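PDB 6XSO: cellulase from Uncultured bacterium, which probably cleaves internal beta-1,4 bonds of cellulose and related plant polysaccharides such as xylan, as a broad-specificity endoglucanase of glycoside hydrolase family 5. Local coordinates for residues Ala98-Val103 with Glu159-Tyr164; Cys184-Ala189 with Thr200-Ala205; Ser252-Pro257 with Thr295-Lys300; Val268-Thr273 with Asp333-Gln338. All coordinates share one frame; numbering follows the deposited sequence.

Contact 1: Ala98-Val103 with Glu159-Tyr164; sequences AWMKRV and EAFKDY
Val103 and Phe161 form the deeper half of this contact, where both residues are buried. The methyl CG1 of Val103 comes to 4.0 Å from CZ, the outermost ring carbon of Phe161, and the two side chains run at about a right angle. Val103's other methyl, CG2, is turned back over its own helix and lies 3.5 Å above the plane of the Trp99 ring, toward the rim. A branched valine thus fills two directions at once. Phe161 is long enough to bridge to helix 97-111, where Lys104 and Val107 also touch it. The helices are neighbours in the outer layer of the TIM barrel: 97-111 follows the second strand and 140-161 the third. Nearer the surface the packing depends on Met100. With CG anti to the backbone N (chi1 -166°), CG reaches 3.8 Å from Ala160 CB, whose small methyl suits so close an approach; the chain then bends, and SD comes to 4.2 Å from Phe161 CE2. This is a Met-aromatic contact, SD standing 73° off the ring normal. Flanking Ala160 and Phe161 on the solvent side, Glu159 and Lys162 pair within their own segment, Lys162 NZ meeting the syn side of Glu159 OE1 at 2.9 Å in a salt bridge.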
loop_
_atom_site.group_PDB
_atom_site.type_symbol
_atom_site.label_atom_id
_atom_site.label_comp_id
_atom_site.label_asym_id
_atom_site.label_seq_id
_atom_site.Cartn_x
_atom_site.Cartn_y
_atom_site.Cartn_z
ATOM N N ALA A 98 9.516 -6.592 -20.454
ATOM C CA ALA A 98 8.409 -7.542 -20.329
ATOM C C ALA A 98 7.705 -7.390 -18.987
ATOM O O ALA A 98 6.473 -7.506 -18.901
ATOM C CB ALA A 98 8.921 -8.974 -20.501
ATOM N N TRP A 99 8.471 -7.138 -17.922
ATOM C CA TRP A 99 7.854 -7.004 -16.610
ATOM C C TRP A 99 7.041 -5.720 -16.522
ATOM O O TRP A 99 5.900 -5.727 -16.033
ATOM C CB TRP A 99 8.911 -7.046 -15.496
ATOM C CG TRP A 99 8.241 -6.935 -14.143
ATOM C CD1 TRP A 99 8.322 -5.898 -13.254
ATOM C CD2 TRP A 99 7.319 -7.878 -13.574
ATOM N NE1 TRP A 99 7.527 -6.151 -12.156
ATOM C CE2 TRP A 99 6.898 -7.358 -12.328
ATOM C CE3 TRP A 99 6.828 -9.121 -13.988
ATOM C CZ2 TRP A 99 6.003 -8.035 -11.497
ATOM C CZ3 TRP A 99 5.937 -9.795 -13.156
ATOM C CH2 TRP A 99 5.535 -9.247 -11.928
ATOM N N MET A 100 7.592 -4.613 -17.020
ATOM C CA MET A 100 6.856 -3.357 -16.970
ATOM C C MET A 100 5.574 -3.460 -17.785
ATOM O O MET A 100 4.534 -2.940 -17.380
ATOM C CB MET A 100 7.742 -2.211 -17.471
ATOM C CG MET A 100 7.158 -0.819 -17.128
ATOM S SD MET A 100 7.131 -0.377 -15.365
ATOM C CE MET A 100 8.841 0.131 -15.159
ATOM N N LYS A 101 5.643 -4.122 -18.940
ATOM C CA LYS A 101 4.451 -4.361 -19.750
ATOM C C LYS A 101 3.399 -5.143 -18.981
ATOM O O LYS A 101 2.198 -4.858 -19.094
ATOM C CB LYS A 101 4.874 -5.119 -20.997
ATOM C CG LYS A 101 3.765 -5.435 -21.976
ATOM C CD LYS A 101 4.338 -5.971 -23.296
ATOM C CE LYS A 101 3.244 -6.361 -24.281
ATOM N NZ LYS A 101 3.834 -6.857 -25.563
ATOM N N ARG A 102 3.815 -6.135 -18.192
ATOM C CA ARG A 102 2.833 -6.924 -17.448
ATOM C C ARG A 102 2.178 -6.092 -16.349
ATOM O O ARG A 102 0.959 -6.156 -16.154
ATOM C CB ARG A 102 3.456 -8.193 -16.863
ATOM C CG ARG A 102 2.489 -9.025 -16.015
ATOM C CD ARG A 102 1.288 -9.453 -16.826
ATOM N NE ARG A 102 0.297 -10.103 -15.982
ATOM C CZ ARG A 102 -0.987 -10.227 -16.298
ATOM N NH1 ARG A 102 -1.439 -9.743 -17.445
ATOM N NH2 ARG A 102 -1.814 -10.836 -15.468
ATOM N N VAL A 103 2.982 -5.333 -15.592
ATOM C CA VAL A 103 2.428 -4.451 -14.571
ATOM C C VAL A 103 1.404 -3.522 -15.200
ATOM O O VAL A 103 0.310 -3.313 -14.660
ATOM C CB VAL A 103 3.550 -3.664 -13.870
ATOM C CG1 VAL A 103 2.933 -2.704 -12.856
ATOM C CG2 VAL A 103 4.544 -4.604 -13.188
ATOM N N GLU A 159 7.800 7.196 -15.687
ATOM C CA GLU A 159 7.752 7.360 -17.138
ATOM C C GLU A 159 6.747 6.413 -17.769
ATOM O O GLU A 159 6.005 6.799 -18.681
ATOM C CB GLU A 159 9.140 7.109 -17.731
ATOM C CG GLU A 159 10.153 8.175 -17.441
ATOM C CD GLU A 159 9.877 9.478 -18.177
ATOM O OE1 GLU A 159 8.966 9.492 -19.023
ATOM O OE2 GLU A 159 10.578 10.474 -17.888
ATOM N N ALA A 160 6.722 5.155 -17.323
ATOM C CA ALA A 160 5.835 4.178 -17.946
ATOM C C ALA A 160 4.374 4.582 -17.784
ATOM O O ALA A 160 3.562 4.402 -18.704
ATOM C CB ALA A 160 6.084 2.793 -17.349
ATOM N N PHE A 161 4.025 5.145 -16.630
ATOM C CA PHE A 161 2.646 5.469 -16.275
ATOM C C PHE A 161 2.327 6.954 -16.394
ATOM O O PHE A 161 1.237 7.370 -15.983
ATOM C CB PHE A 161 2.324 4.898 -14.886
ATOM C CG PHE A 161 2.276 3.394 -14.877
ATOM C CD1 PHE A 161 1.106 2.734 -15.181
ATOM C CD2 PHE A 161 3.413 2.643 -14.602
ATOM C CE1 PHE A 161 1.055 1.349 -15.218
ATOM C CE2 PHE A 161 3.369 1.261 -14.624
ATOM C CZ PHE A 161 2.189 0.609 -14.954
ATOM N N LYS A 162 3.209 7.733 -17.036
ATOM C CA LYS A 162 3.068 9.187 -17.061
ATOM C C LYS A 162 1.746 9.645 -17.671
ATOM O O LYS A 162 1.152 10.614 -17.186
ATOM C CB LYS A 162 4.259 9.812 -17.797
ATOM C CG LYS A 162 4.196 11.334 -17.937
ATOM C CD LYS A 162 5.546 11.949 -18.383
ATOM C CE LYS A 162 6.053 11.358 -19.674
ATOM N NZ LYS A 162 7.451 11.824 -19.983
ATOM N N ASP A 163 1.270 8.976 -18.735
ATOM C CA ASP A 163 0.101 9.443 -19.485
ATOM C C ASP A 163 -1.230 9.020 -18.867
ATOM O O ASP A 163 -2.283 9.383 -19.403
ATOM C CB ASP A 163 0.173 8.953 -20.958
ATOM C CG ASP A 163 -0.774 9.714 -21.907
ATOM O OD1 ASP A 163 -0.842 10.960 -21.801
ATOM O OD2 ASP A 163 -1.413 9.095 -22.807
ATOM N N TYR A 164 -1.217 8.269 -17.767
ATOM C CA TYR A 164 -2.462 7.897 -17.113
ATOM C C TYR A 164 -3.022 9.090 -16.350
ATOM O O TYR A 164 -2.280 9.950 -15.867
ATOM C CB TYR A 164 -2.224 6.756 -16.131
ATOM C CG TYR A 164 -2.044 5.428 -16.809
ATOM C CD1 TYR A 164 -0.838 5.094 -17.400
ATOM C CD2 TYR A 164 -3.089 4.522 -16.893
ATOM C CE1 TYR A 164 -0.657 3.879 -18.042
ATOM C CE2 TYR A 164 -2.924 3.293 -17.541
ATOM C CZ TYR A 164 -1.709 2.978 -18.105
ATOM O OH TYR A 164 -1.497 1.780 -18.754
#

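Contact 2: Cys184-Ala189 with Thr200-Ala205; sequences CFASFA and TSAYNA
Ala186 meets helix 196-219 through both its methyl and its backbone N-H. The N-H points at the phenol oxygen of Tyr203 in a nearly straight hydrogen bond, Ala186 N to Tyr203 OH being 3.1 Å with an angle of 160° at the hydrogen. Its methyl sits between two residues of the helix: Ala186 CB is 3.4 Å from Ala202 CB, tighter than usual for two carbons, and 3.6 Å from Tyr203 CZ. With the backbones so near, an alanine on each side suits the place, since larger side chains would probably be crowded. A water at the edge of the Tyr203 ring, in its plane, lies 2.7 Å from Tyr203 OH and donates to Ala186 O at 2.9 Å, so that phenol and water together link the N-H and C=O of one residue. A phenylalanine in place of Tyr203 would probably leave the Ala186 N-H without its acceptor and the water without one of its holds. The loop belongs to the long connection between the fourth barrel strand, 168-171, and the helix that follows it. Here it makes a type II beta turn from Phe185 to Phe188, with Ser187 in the position of positive phi (80°). Ser187 OG donates to Ala186 O, and its own N-H goes to Asp178. Farther out, the Phe185 ring has Phe188 CB over one face and meets His246, while Pro250 touches both Phe185 and Tyr203.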
loop_
_atom_site.group_PDB
_atom_site.type_symbol
_atom_site.label_atom_id
_atom_site.label_comp_id
_atom_site.label_asym_id
_atom_site.label_seq_id
_atom_site.Cartn_x
_atom_site.Cartn_y
_atom_site.Cartn_z
ATOM N N CYS A 184 6.768 -2.146 14.711
ATOM C CA CYS A 184 6.149 -1.271 15.707
ATOM C C CYS A 184 6.736 0.136 15.697
ATOM O O CYS A 184 6.004 1.120 15.545
ATOM C CB CYS A 184 6.210 -1.855 17.130
ATOM S SG CYS A 184 5.547 -3.522 17.266
ATOM N N PHE A 185 8.053 0.244 15.857
ATOM C CA PHE A 185 8.748 1.519 15.778
ATOM C C PHE A 185 10.231 1.238 15.555
ATOM O O PHE A 185 10.729 0.150 15.865
ATOM C CB PHE A 185 8.492 2.377 17.031
ATOM C CG PHE A 185 8.882 1.722 18.326
ATOM C CD1 PHE A 185 10.187 1.782 18.798
ATOM C CD2 PHE A 185 7.926 1.047 19.087
ATOM C CE1 PHE A 185 10.533 1.167 20.005
ATOM C CE2 PHE A 185 8.273 0.441 20.286
ATOM C CZ PHE A 185 9.575 0.496 20.735
ATOM N N ALA A 186 10.934 2.227 14.998
ATOM C CA ALA A 186 12.338 2.022 14.668
ATOM C C ALA A 186 13.141 1.713 15.928
ATOM O O ALA A 186 13.027 2.406 16.948
ATOM C CB ALA A 186 12.916 3.239 13.955
ATOM N N SER A 187 13.953 0.655 15.848
ATOM C CA SER A 187 14.868 0.146 16.889
ATOM C C SER A 187 14.196 -0.696 17.971
ATOM O O SER A 187 14.863 -1.091 18.924
ATOM C CB SER A 187 15.761 1.235 17.507
ATOM O OG SER A 187 15.124 1.937 18.557
ATOM N N PHE A 188 12.910 -1.038 17.823
ATOM C CA PHE A 188 12.229 -1.897 18.795
ATOM C C PHE A 188 12.945 -3.225 18.990
ATOM O O PHE A 188 12.923 -3.780 20.095
ATOM C CB PHE A 188 10.777 -2.090 18.345
ATOM C CG PHE A 188 9.952 -3.028 19.210
ATOM C CD1 PHE A 188 9.827 -2.822 20.577
ATOM C CD2 PHE A 188 9.286 -4.091 18.638
ATOM C CE1 PHE A 188 9.062 -3.675 21.347
ATOM C CE2 PHE A 188 8.522 -4.944 19.405
ATOM C CZ PHE A 188 8.415 -4.736 20.761
ATOM N N ALA A 189 13.606 -3.736 17.955
ATOM C CA ALA A 189 14.279 -5.030 18.043
ATOM C C ALA A 189 15.687 -4.940 18.620
ATOM O O ALA A 189 16.364 -5.970 18.739
ATOM C CB ALA A 189 14.306 -5.699 16.668
ATOM N N THR A 200 17.067 7.213 15.057
ATOM C CA THR A 200 17.278 8.476 14.356
ATOM C C THR A 200 17.691 8.228 12.913
ATOM O O THR A 200 17.238 8.930 11.998
ATOM C CB THR A 200 18.325 9.299 15.116
ATOM O OG1 THR A 200 17.818 9.631 16.415
ATOM C CG2 THR A 200 18.676 10.568 14.361
ATOM N N SER A 201 18.545 7.221 12.692
ATOM C CA SER A 201 18.960 6.859 11.342
ATOM C C SER A 201 17.768 6.414 10.518
ATOM O O SER A 201 17.643 6.764 9.335
ATOM C CB SER A 201 19.991 5.728 11.429
ATOM O OG SER A 201 20.550 5.416 10.164
ATOM N N ALA A 202 16.877 5.653 11.147
ATOM C CA ALA A 202 15.748 5.055 10.444
ATOM C C ALA A 202 14.778 6.112 9.950
ATOM O O ALA A 202 14.345 6.066 8.793
ATOM C CB ALA A 202 15.058 4.079 11.385
ATOM N N TYR A 203 14.449 7.093 10.794
ATOM C CA TYR A 203 13.520 8.133 10.350
ATOM C C TYR A 203 14.164 9.063 9.333
ATOM O O TYR A 203 13.492 9.513 8.400
ATOM C CB TYR A 203 12.897 8.858 11.547
ATOM C CG TYR A 203 12.140 7.897 12.441
ATOM C CD1 TYR A 203 11.093 7.122 11.951
ATOM C CD2 TYR A 203 12.466 7.749 13.764
ATOM C CE1 TYR A 203 10.422 6.233 12.760
ATOM C CE2 TYR A 203 11.791 6.860 14.579
ATOM C CZ TYR A 203 10.769 6.093 14.070
ATOM O OH TYR A 203 10.095 5.191 14.863
ATOM N N ASN A 204 15.469 9.330 9.453
ATOM C CA ASN A 204 16.146 10.066 8.390
ATOM C C ASN A 204 16.053 9.318 7.060
ATOM O O ASN A 204 15.878 9.936 5.999
ATOM C CB ASN A 204 17.616 10.276 8.744
ATOM C CG ASN A 204 17.831 11.382 9.767
ATOM O OD1 ASN A 204 16.896 12.072 10.187
ATOM N ND2 ASN A 204 19.083 11.550 10.189
ATOM N N ALA A 205 16.211 7.989 7.095
ATOM C CA ALA A 205 16.138 7.184 5.872
ATOM C C ALA A 205 14.726 7.166 5.287
ATOM O O ALA A 205 14.554 7.329 4.076
ATOM C CB ALA A 205 16.607 5.757 6.149
HETATM O O HOH W 1 11.345 4.765 17.219
#

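Contact 3: Ser252-Pro257 with Thr295-Lys300; sequences SKLVIP and TYFVSK
Phe297, whose ring meets Leu254 across the contact, has its carbonyl oxygen taken up by Lys300 N at 2.9 Å. The side chain of Lys300 then folds back, its NZ donating to Tyr296 O at 3.1 Å from 24° out of the carbonyl plane, so Lys300 serves two successive carbonyls, one with its backbone N-H and one with its side chain. Tyr296 lays its ring against the end of the short helix 249-252: Ser252 N stands over one face, and Ser252 CB approaches Tyr296 CE1 to 3.5 Å. Serine, small and polar, fits this exposed border. An alanine here instead of Tyr296 would probably strip Ser252 of the aromatic surface it rests on and open a gap at the rim. Deeper in, Leu254 extends with CG anti to the backbone N (chi1 -178°), bringing CD2 to 3.9 Å from Phe297 CZ. Their side chains meet at about a right angle, and Val266 of the barrel wall touches both. Leu254 also packs on Ile206 of helix 196-219. Residues 254-257, extended, thus lie between helices 196-219 and 279-298, covering the outside of the sixth strand in the connection that leads into it, within the outer layer of a TIM barrel.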
loop_
_atom_site.group_PDB
_atom_site.type_symbol
_atom_site.label_atom_id
_atom_site.label_comp_id
_atom_site.label_asym_id
_atom_site.label_seq_id
_atom_site.Cartn_x
_atom_site.Cartn_y
_atom_site.Cartn_z
ATOM N N SER A 252 4.974 10.728 14.175
ATOM C CA SER A 252 5.438 12.069 14.476
ATOM C C SER A 252 6.767 12.388 13.827
ATOM O O SER A 252 7.094 13.570 13.678
ATOM C CB SER A 252 5.583 12.257 15.982
ATOM O OG SER A 252 6.668 11.496 16.490
ATOM N N LYS A 253 7.542 11.371 13.453
ATOM C CA LYS A 253 8.859 11.574 12.865
ATOM C C LYS A 253 8.851 11.497 11.344
ATOM O O LYS A 253 9.921 11.577 10.723
ATOM C CB LYS A 253 9.851 10.555 13.444
ATOM C CG LYS A 253 10.000 10.576 14.954
ATOM C CD LYS A 253 10.721 11.773 15.449
ATOM C CE LYS A 253 10.892 11.669 16.961
ATOM N NZ LYS A 253 11.330 12.963 17.520
ATOM N N LEU A 254 7.683 11.348 10.729
ATOM C CA LEU A 254 7.568 11.396 9.278
ATOM C C LEU A 254 7.551 12.850 8.832
ATOM O O LEU A 254 6.836 13.676 9.408
ATOM C CB LEU A 254 6.270 10.706 8.841
ATOM C CG LEU A 254 6.041 10.644 7.340
ATOM C CD1 LEU A 254 7.136 9.842 6.632
ATOM C CD2 LEU A 254 4.700 10.047 6.984
ATOM N N VAL A 255 8.363 13.170 7.827
ATOM C CA VAL A 255 8.428 14.507 7.259
ATOM C C VAL A 255 7.851 14.442 5.853
ATOM O O VAL A 255 8.312 13.650 5.013
ATOM C CB VAL A 255 9.863 15.056 7.254
ATOM C CG1 VAL A 255 9.923 16.318 6.394
ATOM C CG2 VAL A 255 10.354 15.325 8.666
ATOM N N ILE A 256 6.815 15.239 5.614
ATOM C CA ILE A 256 6.243 15.339 4.271
ATOM C C ILE A 256 7.235 16.065 3.369
ATOM O O ILE A 256 7.684 17.169 3.718
ATOM C CB ILE A 256 4.913 16.094 4.321
ATOM C CG1 ILE A 256 3.904 15.407 5.250
ATOM C CG2 ILE A 256 4.359 16.227 2.906
ATOM C CD1 ILE A 256 3.591 13.978 4.888
ATOM N N PRO A 257 7.594 15.517 2.207
ATOM C CA PRO A 257 8.625 16.166 1.393
ATOM C C PRO A 257 8.272 17.591 1.005
ATOM O O PRO A 257 7.109 17.943 0.787
ATOM C CB PRO A 257 8.727 15.264 0.162
ATOM C CG PRO A 257 8.400 13.917 0.682
ATOM C CD PRO A 257 7.318 14.147 1.736
ATOM N N THR A 295 -4.682 13.053 14.479
ATOM C CA THR A 295 -3.789 14.003 15.138
ATOM C C THR A 295 -2.615 14.388 14.246
ATOM O O THR A 295 -2.314 15.576 14.080
ATOM C CB THR A 295 -3.288 13.401 16.452
ATOM O OG1 THR A 295 -4.371 13.328 17.382
ATOM C CG2 THR A 295 -2.184 14.254 17.074
ATOM N N TYR A 296 -1.933 13.400 13.667
ATOM C CA TYR A 296 -0.686 13.694 12.967
ATOM C C TYR A 296 -0.880 14.061 11.506
ATOM O O TYR A 296 -0.041 14.782 10.946
ATOM C CB TYR A 296 0.294 12.524 13.122
ATOM C CG TYR A 296 0.762 12.417 14.546
ATOM C CD1 TYR A 296 1.779 13.234 15.018
ATOM C CD2 TYR A 296 0.145 11.555 15.442
ATOM C CE1 TYR A 296 2.191 13.175 16.343
ATOM C CE2 TYR A 296 0.554 11.495 16.781
ATOM C CZ TYR A 296 1.579 12.301 17.215
ATOM O OH TYR A 296 1.991 12.256 18.539
ATOM N N PHE A 297 -1.966 13.596 10.871
ATOM C CA PHE A 297 -2.139 13.802 9.436
ATOM C C PHE A 297 -3.461 14.461 9.056
ATOM O O PHE A 297 -3.448 15.592 8.550
ATOM C CB PHE A 297 -1.904 12.478 8.674
ATOM C CG PHE A 297 -0.567 11.846 8.989
ATOM C CD1 PHE A 297 0.610 12.475 8.642
ATOM C CD2 PHE A 297 -0.494 10.646 9.676
ATOM C CE1 PHE A 297 1.842 11.913 8.978
ATOM C CE2 PHE A 297 0.731 10.083 9.999
ATOM C CZ PHE A 297 1.892 10.713 9.645
ATOM N N VAL A 298 -4.596 13.795 9.290
ATOM C CA VAL A 298 -5.855 14.260 8.705
ATOM C C VAL A 298 -6.202 15.669 9.181
ATOM O O VAL A 298 -6.632 16.523 8.383
ATOM C CB VAL A 298 -6.996 13.256 8.965
ATOM C CG1 VAL A 298 -8.263 13.746 8.275
ATOM C CG2 VAL A 298 -6.624 11.851 8.467
ATOM N N SER A 299 -6.020 15.942 10.481
ATOM C CA SER A 299 -6.336 17.254 11.031
ATOM C C SER A 299 -5.440 18.344 10.467
ATOM O O SER A 299 -5.785 19.529 10.579
ATOM C CB SER A 299 -6.222 17.232 12.558
ATOM O OG SER A 299 -4.872 17.200 12.982
ATOM N N LYS A 300 -4.298 17.979 9.886
ATOM C CA LYS A 300 -3.396 18.926 9.249
ATOM C C LYS A 300 -3.600 19.012 7.738
ATOM O O LYS A 300 -2.804 19.661 7.050
ATOM C CB LYS A 300 -1.945 18.550 9.525
ATOM C CG LYS A 300 -1.588 18.371 10.989
ATOM C CD LYS A 300 -0.097 18.032 11.108
ATOM C CE LYS A 300 0.299 17.614 12.522
ATOM N NZ LYS A 300 1.601 16.859 12.528
#

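Contact 4: Val268-Thr273 with Asp333-Gln338; sequences VHAYPT and DDFVAQ
This is a buried, apolar strand-to-helix contact of Phe335, on the outer helix 325-341, with Ala270 at the C-terminal end of the sixth barrel strand and Pro272 just beyond it. Phe335 does the reaching: its CG is anti to the backbone N (chi1 -171°), which sends the ring from the helix toward the barrel wall. CZ arrives 4.1 Å from Ala270 CB, and CE1 lies 4.4 Å from Pro272 CG. Both approach the ring obliquely. Alanine is small enough to accept an aromatic ring against the strand, while proline offers a rigid hydrocarbon surface where the strand gives way to loop. Around the ring, Trp309 stacks on it, and Ile306 and Leu289 add further apolar cover. One turn along the helix, Gln338 NE2 donates to Asp334 OD2 at 2.7 Å and also to Arg283 O, a polar tie to helix 279-298. Along the strand end and just after it the side chains alternate: Ala270 faces the helix, whereas His269 hydrogen-bonds to Glu175 and Tyr271, in the loop, to Glu308. Such a division, apolar side chains outward against helices and polar ones inward, is the pattern of a TIM barrel, whose active site opens at the C-terminal strand ends.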
loop_
_atom_site.group_PDB
_atom_site.type_symbol
_atom_site.label_atom_id
_atom_site.label_comp_id
_atom_site.label_asym_id
_atom_site.label_seq_id
_atom_site.Cartn_x
_atom_site.Cartn_y
_atom_site.Cartn_z
ATOM N N VAL A 268 -0.540 3.921 6.133
ATOM C CA VAL A 268 -0.220 2.979 7.186
ATOM C C VAL A 268 -0.997 1.694 6.912
ATOM O O VAL A 268 -1.910 1.659 6.084
ATOM C CB VAL A 268 -0.600 3.524 8.567
ATOM C CG1 VAL A 268 0.069 4.878 8.814
ATOM C CG2 VAL A 268 -2.126 3.652 8.707
ATOM N N HIS A 269 -0.608 0.632 7.620
ATOM C CA HIS A 269 -1.327 -0.641 7.594
ATOM C C HIS A 269 -1.862 -0.925 8.989
ATOM O O HIS A 269 -1.371 -0.382 9.982
ATOM C CB HIS A 269 -0.400 -1.768 7.142
ATOM C CG HIS A 269 0.133 -1.567 5.757
ATOM N ND1 HIS A 269 1.207 -2.271 5.255
ATOM C CD2 HIS A 269 -0.259 -0.725 4.776
ATOM C CE1 HIS A 269 1.450 -1.873 4.016
ATOM N NE2 HIS A 269 0.593 -0.916 3.713
ATOM N N ALA A 270 -2.915 -1.748 9.066
ATOM C CA ALA A 270 -3.511 -2.049 10.367
ATOM C C ALA A 270 -4.077 -3.459 10.380
ATOM O O ALA A 270 -4.973 -3.784 9.589
ATOM C CB ALA A 270 -4.635 -1.063 10.684
ATOM N N TYR A 271 -3.605 -4.265 11.333
ATOM C CA TYR A 271 -4.118 -5.616 11.553
ATOM C C TYR A 271 -4.435 -5.767 13.035
ATOM O O TYR A 271 -3.721 -6.450 13.777
ATOM C CB TYR A 271 -3.097 -6.646 11.092
ATOM C CG TYR A 271 -2.867 -6.658 9.594
ATOM C CD1 TYR A 271 -3.557 -7.528 8.780
ATOM C CD2 TYR A 271 -1.921 -5.834 8.999
ATOM C CE1 TYR A 271 -3.321 -7.576 7.411
ATOM C CE2 TYR A 271 -1.683 -5.867 7.644
ATOM C CZ TYR A 271 -2.369 -6.748 6.849
ATOM O OH TYR A 271 -2.134 -6.838 5.496
ATOM N N PRO A 272 -5.504 -5.126 13.497
ATOM C CA PRO A 272 -5.789 -5.114 14.936
ATOM C C PRO A 272 -6.120 -6.498 15.467
ATOM O O PRO A 272 -6.687 -7.339 14.770
ATOM C CB PRO A 272 -7.018 -4.203 15.049
ATOM C CG PRO A 272 -7.080 -3.441 13.780
ATOM C CD PRO A 272 -6.418 -4.277 12.723
ATOM N N THR A 273 -5.842 -6.691 16.749
ATOM C CA THR A 273 -6.229 -7.918 17.426
ATOM C C THR A 273 -7.674 -7.805 17.900
ATOM O O THR A 273 -8.037 -6.850 18.596
ATOM C CB THR A 273 -5.303 -8.163 18.614
ATOM O OG1 THR A 273 -3.942 -8.283 18.172
ATOM C CG2 THR A 273 -5.681 -9.443 19.312
ATOM N N ASP A 333 -17.585 -3.708 10.192
ATOM C CA ASP A 333 -18.580 -2.649 10.103
ATOM C C ASP A 333 -18.046 -1.358 10.711
ATOM O O ASP A 333 -18.168 -0.275 10.129
ATOM C CB ASP A 333 -19.838 -3.047 10.884
ATOM C CG ASP A 333 -20.665 -4.123 10.210
ATOM O OD1 ASP A 333 -20.389 -4.502 9.066
ATOM O OD2 ASP A 333 -21.628 -4.601 10.858
ATOM N N ASP A 334 -17.488 -1.461 11.920
ATOM C CA ASP A 334 -17.068 -0.269 12.656
ATOM C C ASP A 334 -15.778 0.322 12.091
ATOM O O ASP A 334 -15.614 1.550 12.067
ATOM C CB ASP A 334 -16.917 -0.613 14.137
ATOM C CG ASP A 334 -16.395 0.558 14.952
ATOM O OD1 ASP A 334 -17.207 1.474 15.245
ATOM O OD2 ASP A 334 -15.182 0.534 15.284
ATOM N N PHE A 335 -14.836 -0.530 11.675
ATOM C CA PHE A 335 -13.559 -0.059 11.133
ATOM C C PHE A 335 -13.789 0.755 9.870
ATOM O O PHE A 335 -13.286 1.879 9.736
ATOM C CB PHE A 335 -12.680 -1.278 10.844
ATOM C CG PHE A 335 -11.253 -0.950 10.488
ATOM C CD1 PHE A 335 -10.305 -0.811 11.476
ATOM C CD2 PHE A 335 -10.864 -0.823 9.165
ATOM C CE1 PHE A 335 -8.990 -0.531 11.145
ATOM C CE2 PHE A 335 -9.543 -0.555 8.836
ATOM C CZ PHE A 335 -8.622 -0.386 9.823
ATOM N N VAL A 336 -14.597 0.219 8.951
ATOM C CA VAL A 336 -14.895 0.938 7.716
ATOM C C VAL A 336 -15.621 2.235 8.023
ATOM O O VAL A 336 -15.323 3.276 7.432
ATOM C CB VAL A 336 -15.686 0.034 6.751
ATOM C CG1 VAL A 336 -16.231 0.831 5.569
ATOM C CG2 VAL A 336 -14.761 -1.088 6.250
ATOM N N ALA A 337 -16.588 2.192 8.948
ATOM C CA ALA A 337 -17.363 3.381 9.284
ATOM C C ALA A 337 -16.490 4.453 9.925
ATOM O O ALA A 337 -16.605 5.641 9.588
ATOM C CB ALA A 337 -18.506 3.025 10.231
ATOM N N GLN A 338 -15.646 4.066 10.885
ATOM C CA GLN A 338 -14.820 5.079 11.540
ATOM C C GLN A 338 -13.848 5.703 10.543
ATOM O O GLN A 338 -13.619 6.919 10.562
ATOM C CB GLN A 338 -14.088 4.499 12.757
ATOM C CG GLN A 338 -14.976 4.129 13.937
ATOM C CD GLN A 338 -14.201 4.112 15.247
ATOM O OE1 GLN A 338 -13.474 5.052 15.564
ATOM N NE2 GLN A 338 -14.346 3.033 16.005
#

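All four contacts belong to one eight-stranded TIM barrel and join its outer layer of helices and loops to itself or to the wall. Contact 1 stands apart, pairing helices 97-111 and 140-161 about 31 to 33 Å, centre to centre, from the others and on the opposite side of the chain's centre from contact 4. Contacts 2 and 3 have centres about 17 Å apart and touch, Tyr203 CG lying 3.6 Å from Lys253 CB. Along the chain contacts 1 and 2 close in turn, whereas 3 and 4 interleave: strand 264-270, used by contact 4, leads into helix 279-298, used by contact 3. Contacts 1, 3 and 4 thus join different beta-alpha units, while contact 2 fastens a loop to the helix that follows it.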